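PDB 4LS4: uncharacterized protein, Toxin from Helicobacter pylori, which probably acts as an RNA-cleaving toxin of a bacterial toxin-antitoxin system, in the YafQ branch of the RelE family. Local coordinates for residues P45-H50 / R60-K65; V68-L73 / L82-H87. The protein carries 1 engineered substitution. All blocks are in the same frame, centred on the assembly; numbering follows the deposited sequence.

Contact 1 (P45-H50 / R60-K65); sequences PQFQDH and RECHIK
At the edge of the RelE-type sheet, the end of the loop, 47-50, runs antiparallel to strand 60-63, H50 opening edge strand 50-51. H50 and E61 form an antiparallel hydrogen-bonded pair: E61 N gives to H50 O at 2.9 Å, while H50 N returns a bond to E61 O. One residue earlier, D49 and R60 make a side-on salt bridge. R60 NE and NH2 both grip D49 OD2, NH2 at 2.9 Å, from the same face of the carboxylate, and the carboxylate and guanidinium planes lie 39° apart. D49 CG stands anti to the backbone N (chi1 -175°), which brings the carboxylate to the strand; its OD1 bonds to Y72 OH on the next strand.

E61 belongs to the metal site: it binds copper(II) in another structure of the protein, though none is bound here. The carboxylate leans beside the H50 ring, pointing the same way, and one water bridges E61 OE1 and H50 NE2; OE2 is taken up by the engineered S69 and by H87. H50 ND1 gives to Q48 O at 2.7 Å, which would fix the turn of the ring. H50 CE1 meets H63 NE2 rim to rim at 3.4 Å, with the rings nearly coplanar. H63 N donates to F47 O, and C62 SG sits 3.6 Å from F47 CB, oblique to the phenyl ring, which also packs on V29 and V33 of helix 28-38.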
ATOM      1  N   PRO A  45       5.381  -5.477  12.764  1.00 14.49           N
ATOM      2  CA  PRO A  45       4.538  -4.629  13.603  1.00 13.61           C
ATOM      3  C   PRO A  45       4.750  -3.140  13.401  1.00 14.29           C
ATOM      4  O   PRO A  45       3.813  -2.373  13.559  1.00 14.81           O
ATOM      5  CB  PRO A  45       4.982  -5.023  15.023  1.00 15.48           C
ATOM      6  CG  PRO A  45       5.245  -6.492  14.838  1.00 16.80           C
ATOM      7  CD  PRO A  45       5.934  -6.630  13.515  1.00 14.88           C
ATOM      8  N   GLN A  46       5.962  -2.726  13.074  1.00 14.56           N
ATOM      9  CA  GLN A  46       6.218  -1.292  13.001  1.00 14.95           C
ATOM     10  C   GLN A  46       5.443  -0.620  11.884  1.00 15.00           C
ATOM     11  O   GLN A  46       5.185   0.570  11.987  1.00 15.64           O
ATOM     12  CB  GLN A  46       7.685  -0.950  12.964  1.00 16.91           C
ATOM     13  CG  GLN A  46       8.488  -1.546  11.817  1.00 18.30           C
ATOM     14  CD  GLN A  46       8.224  -0.856  10.522  1.00 19.61           C
ATOM     15  OE1 GLN A  46       7.749   0.273  10.491  1.00 19.26           O
ATOM     16  NE2 GLN A  46       8.586  -1.496   9.439  1.00 21.07           N
ATOM     17  N   PHE A  47       5.023  -1.404  10.890  1.00 12.46           N
ATOM     18  CA  PHE A  47       4.203  -0.824   9.772  1.00 12.19           C
ATOM     19  C   PHE A  47       2.789  -0.452  10.258  1.00 11.06           C
ATOM     20  O   PHE A  47       2.047   0.229   9.532  1.00 11.25           O
ATOM     21  CB  PHE A  47       4.116  -1.844   8.662  1.00 11.10           C
ATOM     22  CG  PHE A  47       5.412  -2.024   7.912  1.00 10.58           C
ATOM     23  CD1 PHE A  47       5.984  -0.948   7.208  1.00 11.31           C
ATOM     24  CD2 PHE A  47       6.061  -3.271   7.895  1.00 12.10           C
ATOM     25  CE1 PHE A  47       7.215  -1.081   6.491  1.00 10.88           C
ATOM     26  CE2 PHE A  47       7.276  -3.453   7.141  1.00 11.90           C
ATOM     27  CZ  PHE A  47       7.836  -2.367   6.443  1.00 11.22           C
ATOM     28  N   GLN A  48       2.413  -0.882  11.455  1.00 11.24           N
ATOM     29  CA  GLN A  48       1.062  -0.572  11.998  1.00 10.08           C
ATOM     30  C   GLN A  48      -0.032  -0.878  10.987  1.00 10.66           C
ATOM     31  O   GLN A  48      -1.054  -0.168  10.830  1.00 11.69           O
ATOM     32  CB  GLN A  48       0.970   0.879  12.518  1.00 10.12           C
ATOM     33  CG  GLN A  48       1.998   1.269  13.558  1.00 10.22           C
ATOM     34  CD  GLN A  48       1.865   0.395  14.817  1.00  9.96           C
ATOM     35  OE1 GLN A  48       0.853  -0.249  15.036  1.00 11.59           O
ATOM     36  NE2 GLN A  48       2.918   0.397  15.645  1.00 12.02           N
ATOM     37  N   ASP A  49       0.154  -1.994  10.312  1.00 11.98           N
ATOM     38  CA  ASP A  49      -0.836  -2.465   9.352  1.00  9.79           C
ATOM     39  C   ASP A  49      -2.170  -2.792  10.019  1.00 11.44           C
ATOM     40  O   ASP A  49      -2.227  -3.521  11.018  1.00 12.04           O
ATOM     41  CB  ASP A  49      -0.280  -3.691   8.590  1.00 11.11           C
ATOM     42  CG  ASP A  49      -1.205  -4.168   7.493  1.00 12.73           C
ATOM     43  OD1 ASP A  49      -1.317  -3.462   6.422  1.00 12.62           O
ATOM     44  OD2 ASP A  49      -1.835  -5.266   7.624  1.00 13.27           O
ATOM     45  N   HIS A  50      -3.262  -2.302   9.431  1.00 10.60           N
ATOM     46  CA  HIS A  50      -4.569  -2.475  10.074  1.00 10.10           C
ATOM     47  C   HIS A  50      -5.695  -2.334   9.078  1.00  9.99           C
ATOM     48  O   HIS A  50      -5.575  -1.624   8.056  1.00 11.11           O
ATOM     49  CB  HIS A  50      -4.769  -1.489  11.250  1.00 10.12           C
ATOM     50  CG  HIS A  50      -4.758  -0.065  10.871  1.00 11.22           C
ATOM     51  ND1 HIS A  50      -3.647   0.578  10.510  1.00 11.10           N
ATOM     52  CD2 HIS A  50      -5.815   0.855  10.765  1.00 11.57           C
ATOM     53  CE1 HIS A  50      -3.935   1.856  10.259  1.00 11.27           C
ATOM     54  NE2 HIS A  50      -5.275   2.018  10.398  1.00 11.31           N
ATOM     55  N   ARG A  60      -7.160  -1.868   3.651  1.00 10.40           N
ATOM     56  CA  ARG A  60      -6.257  -1.837   4.804  1.00 10.06           C
ATOM     57  C   ARG A  60      -5.269  -0.648   4.600  1.00 10.46           C
ATOM     58  O   ARG A  60      -4.990  -0.263   3.454  1.00  9.66           O
ATOM     59  CB  ARG A  60      -5.473  -3.171   4.917  1.00 11.60           C
ATOM     60  CG  ARG A  60      -6.390  -4.357   5.093  1.00 10.93           C
ATOM     61  CD  ARG A  60      -5.529  -5.616   5.368  1.00 11.57           C
ATOM     62  NE  ARG A  60      -4.741  -5.471   6.583  1.00 13.44           N
ATOM     63  CZ  ARG A  60      -5.199  -5.845   7.796  1.00 14.72           C
ATOM     64  NH1 ARG A  60      -6.469  -6.319   7.926  1.00 13.62           N
ATOM     65  NH2 ARG A  60      -4.433  -5.715   8.866  1.00 13.88           N
ATOM     66  N   GLU A  61      -4.756  -0.124   5.716  1.00 10.47           N
ATOM     67  CA  GLU A  61      -3.683   0.884   5.704  1.00 10.29           C
ATOM     68  C   GLU A  61      -2.413   0.321   6.303  1.00 10.24           C
ATOM     69  O   GLU A  61      -2.442  -0.140   7.433  1.00 10.04           O
ATOM     70  CB  GLU A  61      -4.112   2.145   6.464  1.00 10.54           C
ATOM     71  CG  GLU A  61      -3.096   3.315   6.379  1.00 12.43           C
ATOM     72  CD  GLU A  61      -3.598   4.546   7.121  1.00 12.31           C
ATOM     73  OE1 GLU A  61      -4.660   4.438   7.839  1.00 12.03           O
ATOM     74  OE2 GLU A  61      -2.940   5.636   6.976  1.00 11.28           O
ATOM     75  N   CYS A  62      -1.304   0.526   5.597  1.00 10.46           N
ATOM     76  CA  CYS A  62       0.070   0.075   5.984  1.00 12.04           C
ATOM     77  C   CYS A  62       0.852   1.406   6.025  1.00 12.48           C
ATOM     78  O   CYS A  62       0.855   2.164   5.043  1.00 14.01           O
ATOM     79  CB  CYS A  62       0.733  -0.884   4.915  1.00 12.32           C
ATOM     80  SG  CYS A  62       2.318  -1.505   5.506  1.00 18.31           S
ATOM     81  N   HIS A  63       1.513   1.705   7.148  1.00 11.58           N
ATOM     82  CA  HIS A  63       2.308   2.896   7.214  1.00 11.52           C
ATOM     83  C   HIS A  63       3.721   2.584   6.772  1.00 12.98           C
ATOM     84  O   HIS A  63       4.589   2.160   7.594  1.00 12.87           O
ATOM     85  CB  HIS A  63       2.287   3.463   8.671  1.00 11.53           C
ATOM     86  CG  HIS A  63       0.890   3.772   9.156  1.00 12.71           C
ATOM     87  ND1 HIS A  63       0.301   4.968   8.970  1.00 12.30           N
ATOM     88  CD2 HIS A  63      -0.041   2.980   9.791  1.00 13.23           C
ATOM     89  CE1 HIS A  63      -0.951   4.948   9.506  1.00 11.41           C
ATOM     90  NE2 HIS A  63      -1.153   3.745  10.000  1.00 13.80           N
ATOM     91  N   ILE A  64       3.977   2.737   5.459  1.00 12.06           N
ATOM     92  CA  ILE A  64       5.324   2.568   4.888  1.00 13.15           C
ATOM     93  C   ILE A  64       6.352   3.356   5.694  1.00 14.39           C
ATOM     94  O   ILE A  64       7.467   2.818   6.056  1.00 14.71           O
ATOM     95  CB  ILE A  64       5.344   2.990   3.396  1.00 12.04           C
ATOM     96  CG1 ILE A  64       4.188   2.213   2.716  1.00 12.16           C
ATOM     97  CG2 ILE A  64       6.736   2.740   2.748  1.00 11.40           C
ATOM     98  CD1 ILE A  64       4.444   0.708   2.645  1.00 11.38           C
ATOM     99  N   LYS A  65       6.029   4.647   5.874  1.00 15.19           N
ATOM    100  CA  LYS A  65       6.807   5.525   6.765  1.00 16.87           C
ATOM    101  C   LYS A  65       5.738   6.277   7.579  1.00 16.93           C
ATOM    102  O   LYS A  65       4.576   6.258   7.199  1.00 14.88           O
ATOM    103  CB  LYS A  65       7.510   6.603   5.949  1.00 22.54           C
ATOM    104  CG  LYS A  65       8.447   6.215   4.840  1.00 25.81           C
ATOM    105  CD  LYS A  65       9.311   7.438   4.536  1.00 27.91           C
ATOM    106  CE  LYS A  65       8.597   8.547   3.754  1.00 32.70           C
ATOM    107  NZ  LYS A  65       9.117   9.927   4.093  1.00 29.35           N
TER
HETATM  108  O   HOH W   1       8.362   1.658   8.286  1.00 20.25           O
HETATM  109  O   HOH W   2      -6.101   4.624  10.052  1.00 12.57           O

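Contact 2 (V68-L73 / L82-H87); sequences VSLVYL and LRLGSH. Engineered in segment 68-73: S69 (natural residue Leu).
V68 and L84 meet on the buried face of the hairpin formed by strands 68-75 and 78-85, where V68 CG1 lies 3.7 Å from L84 CD1. The same methyl of L84 also approaches L70 CB at 4.1 Å. With CG anti to the backbone N (chi1 -176°), L84 reaches across to strand 68-75, and F17 and L20 of helix 11-22 pack against it; L70 packs on F13 of the same helix.

Between the strands the backbone ladder is antiparallel, the axes of 68-73 and 82-85 running 176° apart. S69 and G85 form a hydrogen-bonded pair, with S69 N to G85 O at 2.7 Å, its donor well above the carbonyl plane, and G85 N to S69 O at 3.0 Å. V71 N gives a nearly straight bond to R83 O (174°). A classic beta bulge follows, L82 and R83 both facing V71: V71 O accepts from L82 N at 2.9 Å and only weakly from R83 N at 3.4 Å.

On the other face S69 and V71 are still buried, but side chains meet less closely there, and solvent is approached towards R83 and H87. V71 CB and R83 CB stand 4.2 Å apart, and the arginine then leads away to a salt bridge with D16. S69, an engineered residue replacing leucine, hydrogen-bonds through OG to E61 OE2, and this hydroxyl stays 4.4 Å from H87 CB. Exposed H87, which follows the N-cap S86, is a predicted proton donor and binds copper(II) in another structure; its ND1 also bonds to E61 OE2, and its ring stacks on F91.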
ATOM      1  N   VAL A  68       4.006   8.354   5.045  1.00 11.65           N
ATOM      2  CA  VAL A  68       3.535   7.687   3.778  1.00 12.44           C
ATOM      3  C   VAL A  68       2.796   6.432   4.125  1.00 10.47           C
ATOM      4  O   VAL A  68       3.386   5.446   4.624  1.00 10.81           O
ATOM      5  CB  VAL A  68       4.704   7.350   2.814  1.00 12.12           C
ATOM      6  CG1 VAL A  68       4.217   6.563   1.606  1.00 12.83           C
ATOM      7  CG2 VAL A  68       5.345   8.652   2.282  1.00 14.36           C
ATOM      8  N   SER A  69       1.468   6.422   3.834  1.00 10.68           N
ATOM      9  CA  SER A  69       0.678   5.251   3.980  1.00 11.29           C
ATOM     10  C   SER A  69       0.383   4.593   2.621  1.00 11.41           C
ATOM     11  O   SER A  69       0.164   5.285   1.635  1.00 11.91           O
ATOM     12  CB  SER A  69      -0.716   5.629   4.576  1.00 11.85           C
ATOM     13  OG  SER A  69      -0.543   5.983   5.965  1.00 12.29           O
ATOM     14  N   LEU A  70       0.247   3.279   2.625  1.00 10.84           N
ATOM     15  CA  LEU A  70      -0.241   2.548   1.442  1.00  9.91           C
ATOM     16  C   LEU A  70      -1.643   2.047   1.796  1.00 10.87           C
ATOM     17  O   LEU A  70      -1.858   1.410   2.816  1.00 10.49           O
ATOM     18  CB  LEU A  70       0.741   1.401   1.122  1.00 10.82           C
ATOM     19  CG  LEU A  70       0.258   0.389   0.073  1.00  9.52           C
ATOM     20  CD1 LEU A  70       0.370   0.983  -1.339  1.00  9.57           C
ATOM     21  CD2 LEU A  70       1.056  -0.930   0.108  1.00 11.33           C
ATOM     22  N   VAL A  71      -2.637   2.348   0.946  1.00  9.62           N
ATOM     23  CA  VAL A  71      -4.007   1.818   1.175  1.00  8.74           C
ATOM     24  C   VAL A  71      -4.174   0.762   0.088  1.00  9.22           C
ATOM     25  O   VAL A  71      -3.961   1.054  -1.072  1.00  9.56           O
ATOM     26  CB  VAL A  71      -5.039   2.921   1.051  1.00  8.84           C
ATOM     27  CG1 VAL A  71      -6.450   2.352   1.152  1.00  9.60           C
ATOM     28  CG2 VAL A  71      -4.796   3.894   2.193  1.00 10.92           C
ATOM     29  N   TYR A  72      -4.511  -0.438   0.495  1.00  8.95           N
ATOM     30  CA  TYR A  72      -4.481  -1.617  -0.414  1.00  9.11           C
ATOM     31  C   TYR A  72      -5.556  -2.663   0.004  1.00  9.53           C
ATOM     32  O   TYR A  72      -6.156  -2.559   1.089  1.00  9.39           O
ATOM     33  CB  TYR A  72      -3.075  -2.232  -0.368  1.00  9.78           C
ATOM     34  CG  TYR A  72      -2.828  -3.006   0.957  1.00  9.88           C
ATOM     35  CD1 TYR A  72      -2.302  -2.320   2.076  1.00  9.34           C
ATOM     36  CD2 TYR A  72      -3.157  -4.391   1.091  1.00 10.30           C
ATOM     37  CE1 TYR A  72      -2.117  -2.995   3.301  1.00 11.34           C
ATOM     38  CE2 TYR A  72      -2.894  -5.047   2.301  1.00 10.43           C
ATOM     39  CZ  TYR A  72      -2.440  -4.322   3.415  1.00 10.59           C
ATOM     40  OH  TYR A  72      -2.211  -4.986   4.631  1.00 11.69           O
ATOM     41  N   LEU A  73      -5.764  -3.632  -0.878  1.00  9.40           N
ATOM     42  CA  LEU A  73      -6.716  -4.726  -0.628  1.00 10.54           C
ATOM     43  C   LEU A  73      -6.230  -5.956  -1.301  1.00 11.99           C
ATOM     44  O   LEU A  73      -5.824  -5.916  -2.473  1.00 11.93           O
ATOM     45  CB  LEU A  73      -8.113  -4.294  -1.188  1.00 10.30           C
ATOM     46  CG  LEU A  73      -9.164  -5.407  -1.350  1.00 10.97           C
ATOM     47  CD1 LEU A  73      -9.579  -5.909   0.069  1.00 11.28           C
ATOM     48  CD2 LEU A  73     -10.338  -4.736  -2.034  1.00 11.60           C
ATOM     49  N   LEU A  82      -4.290   1.060  -3.977  1.00 10.44           N
ATOM     50  CA  LEU A  82      -5.280   2.166  -4.174  1.00 10.89           C
ATOM     51  C   LEU A  82      -4.674   3.578  -4.031  1.00 10.64           C
ATOM     52  O   LEU A  82      -4.821   4.424  -4.935  1.00 11.24           O
ATOM     53  CB  LEU A  82      -6.523   1.976  -3.245  1.00 10.90           C
ATOM     54  CG  LEU A  82      -7.697   2.924  -3.594  1.00 11.11           C
ATOM     55  CD1 LEU A  82      -8.331   2.520  -4.944  1.00 12.82           C
ATOM     56  CD2 LEU A  82      -8.687   2.868  -2.436  1.00 14.34           C
ATOM     57  N   ARG A  83      -4.022   3.875  -2.918  1.00 12.17           N
ATOM     58  CA  ARG A  83      -3.472   5.210  -2.698  1.00 11.62           C
ATOM     59  C   ARG A  83      -2.158   5.061  -1.993  1.00 12.34           C
ATOM     60  O   ARG A  83      -1.896   4.012  -1.355  1.00 11.00           O
ATOM     61  CB  ARG A  83      -4.334   6.039  -1.749  1.00 13.88           C
ATOM     62  CG  ARG A  83      -5.738   6.340  -2.188  1.00 15.88           C
ATOM     63  CD  ARG A  83      -5.764   7.307  -3.340  1.00 16.88           C
ATOM     64  NE  ARG A  83      -4.959   8.554  -3.301  1.00 18.70           N
ATOM     65  CZ  ARG A  83      -5.239   9.762  -2.827  1.00 21.44           C
ATOM     66  NH1 ARG A  83      -6.343  10.034  -2.125  1.00 25.12           N
ATOM     67  NH2 ARG A  83      -4.356  10.734  -3.019  1.00 22.18           N
ATOM     68  N   LEU A  84      -1.320   6.087  -2.167  1.00 10.82           N
ATOM     69  CA  LEU A  84       0.030   6.149  -1.552  1.00 10.95           C
ATOM     70  C   LEU A  84       0.286   7.612  -1.194  1.00 12.06           C
ATOM     71  O   LEU A  84       0.366   8.492  -2.091  1.00 13.68           O
ATOM     72  CB  LEU A  84       1.075   5.653  -2.549  1.00 10.22           C
ATOM     73  CG  LEU A  84       2.505   5.598  -1.949  1.00 10.15           C
ATOM     74  CD1 LEU A  84       2.619   4.452  -0.961  1.00 10.35           C
ATOM     75  CD2 LEU A  84       3.531   5.410  -3.074  1.00 11.80           C
ATOM     76  N   GLY A  85       0.324   7.902   0.086  1.00 12.71           N
ATOM     77  CA  GLY A  85       0.541   9.274   0.487  1.00 13.03           C
ATOM     78  C   GLY A  85       0.343   9.410   1.993  1.00 12.70           C
ATOM     79  O   GLY A  85      -0.003   8.440   2.702  1.00 11.87           O
ATOM     80  N   SER A  86       0.490  10.648   2.493  1.00 13.52           N
ATOM     81  CA  SER A  86       0.278  10.768   3.958  1.00 12.00           C
ATOM     82  C   SER A  86      -1.182  10.524   4.350  1.00 12.70           C
ATOM     83  O   SER A  86      -2.114  10.756   3.562  1.00 11.80           O
ATOM     84  CB  SER A  86       0.691  12.154   4.461  1.00 12.78           C
ATOM     85  OG  SER A  86      -0.228  13.125   3.979  1.00 13.63           O
ATOM     86  N   HIS A  87      -1.393  10.092   5.594  1.00 12.13           N
ATOM     87  CA  HIS A  87      -2.777   9.929   6.049  1.00 11.96           C
ATOM     88  C   HIS A  87      -3.559  11.251   5.900  1.00 11.89           C
ATOM     89  O   HIS A  87      -4.710  11.241   5.541  1.00 13.19           O
ATOM     90  CB  HIS A  87      -2.733   9.464   7.488  1.00 12.72           C
ATOM     91  CG  HIS A  87      -4.080   8.983   8.003  1.00 12.89           C
ATOM     92  ND1 HIS A  87      -4.467   7.674   7.869  1.00 13.00           N
ATOM     93  CD2 HIS A  87      -5.194   9.679   8.484  1.00 12.69           C
ATOM     94  CE1 HIS A  87      -5.747   7.539   8.360  1.00 11.54           C
ATOM     95  NE2 HIS A  87      -6.178   8.751   8.738  1.00 13.01           N
TER

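In the fold
The two contacts hold successive parts of one mixed sheet, their centres about 10 Å apart. Contact 2 is the more buried, with its V68, L70 and L84 face set against helix 11-22; contact 1 is partly buried at the sheet edge, its loop backed by helix 28-38 and rich in charged and imidazole groups, with waters bridging its segments. Strand 60-63 neighbours strand 68-75, and polar side chains stitch the contacts together, carboxylates of contact 1 reaching hydroxyls of strand 68-75, one of them on an engineered serine. Two residues that bind copper in another structure are split between them, E61 in contact 1 and H87 in contact 2.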